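Local coordinates for universal stress protein MT1672 (Mycobacterium tuberculosis, PDB 1TQ8) that belongs to the universal stress protein A family and is of unestablished function, though its relatives often bind nucleotides, at residues I48-Y53 with R101-A106. Numbering follows the deposited sequence.
Sequences IIASAY and RPIVGA
Ser51 and Tyr53 trade backbone bonds with Arg101 and Ile103, zipping the ends of two parallel strands together. Ile103 N gives its hydrogen to Ser51 O at 2.7 Å. Tyr53 N then returns a bond to Ile103 O, also 2.7 Å and nearly straight at 167°. Further back, Ser51 N donates to Arg101 O over a longer 3.2 Å, while the bond from Arg101 N to Ile49 O is bent and weak. Ser51 thus bonds to the residues on both sides of Pro102, through its N to Arg101 and through its O to Ile103, the staggered pattern of a parallel pair, and the CA-H of Ala50 also points at Arg101 O.

On the face shared by Ala50, Ala52, Arg101 and Ile103, the CG1 branch of Ile103 lies 3.8 Å from Ala50 CB, and its CG2 comes more loosely to Ala52 CB. Arg101 sends CG anti to its own nitrogen (chi1 -155°) and the chain then bends at chi2, carrying the guanidinium off to a salt bridge with Glu118; the root of the side chain, CB, meets Ile48 CG2 at 4.1 Å. Beyond the ladder two waters span the gap: both donate to Tyr53 O, one also donating to Gly105 O and the other accepting from Gly105 N.

Ser51 OG, on the other face, is hydrogen-bonded to Thr24 O. That face is covered by helix 79-91, which Ser51 and Pro102 touch; Arg101 and Ile103 rest on helix 107-117, with Ile133 of the second subunit packing on Ala50, Ala52 and Ile103. Strand 97-103 is one of the two outer strands of this chain's four-stranded parallel sheet, and strand 46-52, between it and strand 19-23, connects to it through helix 79-91 in a beta-alpha-beta crossover, the repeating unit of the universal stress protein's alpha/beta sandwich.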
loop_
_atom_site.group_PDB
_atom_site.type_symbol
_atom_site.label_atom_id
_atom_site.label_comp_id
_atom_site.label_asym_id
_atom_site.label_seq_id
_atom_site.Cartn_x
_atom_site.Cartn_y
_atom_site.Cartn_z
ATOM N N ILE A 48 9.818 22.023 -8.006
ATOM C CA ILE A 48 10.471 22.045 -6.705
ATOM C C ILE A 48 11.100 20.687 -6.484
ATOM O O ILE A 48 10.409 19.672 -6.537
ATOM C CB ILE A 48 9.470 22.313 -5.579
ATOM C CG1 ILE A 48 8.801 23.663 -5.800
ATOM C CG2 ILE A 48 10.179 22.302 -4.239
ATOM C CD1 ILE A 48 7.722 23.983 -4.791
ATOM N N ILE A 49 12.409 20.667 -6.257
ATOM C CA ILE A 49 13.115 19.413 -6.029
ATOM C C ILE A 49 13.369 19.218 -4.552
ATOM O O ILE A 49 14.026 20.044 -3.915
ATOM C CB ILE A 49 14.471 19.373 -6.717
ATOM C CG1 ILE A 49 14.314 19.632 -8.214
ATOM C CG2 ILE A 49 15.115 18.001 -6.486
ATOM C CD1 ILE A 49 15.626 19.500 -8.982
ATOM N N ALA A 50 12.869 18.113 -4.011
ATOM C CA ALA A 50 13.022 17.833 -2.589
ATOM C C ALA A 50 13.846 16.595 -2.287
ATOM O O ALA A 50 13.895 15.654 -3.084
ATOM C CB ALA A 50 11.636 17.692 -1.930
ATOM N N SER A 51 14.484 16.610 -1.121
ATOM C CA SER A 51 15.283 15.485 -0.658
ATOM C C SER A 51 15.200 15.418 0.859
ATOM O O SER A 51 15.325 16.434 1.546
ATOM C CB SER A 51 16.737 15.637 -1.082
ATOM O OG SER A 51 17.467 14.466 -0.774
ATOM N N ALA A 52 14.985 14.219 1.380
ATOM C CA ALA A 52 14.872 14.040 2.817
ATOM C C ALA A 52 16.231 14.113 3.475
ATOM O O ALA A 52 17.198 13.512 3.007
ATOM C CB ALA A 52 14.219 12.702 3.125
ATOM N N TYR A 53 16.311 14.880 4.549
ATOM C CA TYR A 53 17.555 14.986 5.291
ATOM C C TYR A 53 17.496 13.869 6.322
ATOM O O TYR A 53 16.533 13.767 7.076
ATOM C CB TYR A 53 17.641 16.335 5.990
ATOM C CG TYR A 53 18.840 16.483 6.884
ATOM C CD1 TYR A 53 20.126 16.316 6.385
ATOM C CD2 TYR A 53 18.691 16.823 8.227
ATOM C CE1 TYR A 53 21.235 16.491 7.202
ATOM C CE2 TYR A 53 19.794 17.003 9.051
ATOM C CZ TYR A 53 21.064 16.839 8.532
ATOM O OH TYR A 53 22.167 17.046 9.330
ATOM N N ARG A 101 14.865 22.088 -2.222
ATOM C CA ARG A 101 14.250 22.142 -0.906
ATOM C C ARG A 101 14.608 20.906 -0.089
ATOM O O ARG A 101 14.438 19.782 -0.556
ATOM C CB ARG A 101 12.739 22.162 -1.096
ATOM C CG ARG A 101 11.930 22.777 -0.001
ATOM C CD ARG A 101 11.468 24.129 -0.471
ATOM N NE ARG A 101 10.212 24.519 0.140
ATOM C CZ ARG A 101 9.500 25.567 -0.251
ATOM N NH1 ARG A 101 9.936 26.318 -1.256
ATOM N NH2 ARG A 101 8.356 25.867 0.359
ATOM N N PRO A 102 15.154 21.093 1.121
ATOM C CA PRO A 102 15.488 19.931 1.947
ATOM C C PRO A 102 14.197 19.602 2.717
ATOM O O PRO A 102 13.439 20.511 3.082
ATOM C CB PRO A 102 16.570 20.462 2.887
ATOM C CG PRO A 102 17.129 21.625 2.170
ATOM C CD PRO A 102 15.909 22.268 1.581
ATOM N N ILE A 103 13.941 18.312 2.934
ATOM C CA ILE A 103 12.763 17.843 3.669
ATOM C C ILE A 103 13.268 17.350 5.017
ATOM O O ILE A 103 14.208 16.561 5.100
ATOM C CB ILE A 103 12.064 16.683 2.937
ATOM C CG1 ILE A 103 11.178 17.229 1.817
ATOM C CG2 ILE A 103 11.244 15.863 3.902
ATOM C CD1 ILE A 103 9.937 17.898 2.299
ATOM N N VAL A 104 12.610 17.794 6.069
ATOM C CA VAL A 104 13.027 17.463 7.408
ATOM C C VAL A 104 11.975 16.718 8.241
ATOM O O VAL A 104 10.776 16.978 8.123
ATOM C CB VAL A 104 13.448 18.781 8.082
ATOM C CG1 VAL A 104 13.232 18.721 9.542
ATOM C CG2 VAL A 104 14.894 19.083 7.738
ATOM N N GLY A 105 12.430 15.794 9.082
ATOM C CA GLY A 105 11.513 15.036 9.921
ATOM C C GLY A 105 10.805 13.926 9.166
ATOM O O GLY A 105 11.319 13.421 8.165
ATOM N N ALA A 106 9.635 13.524 9.646
ATOM C CA ALA A 106 8.890 12.480 8.965
ATOM C C ALA A 106 8.635 13.033 7.556
ATOM O O ALA A 106 7.929 14.026 7.372
ATOM C CB ALA A 106 7.590 12.193 9.700
HETATM O O HOH W 1 13.595 13.240 6.513
HETATM O O HOH W 2 15.123 14.726 9.023
#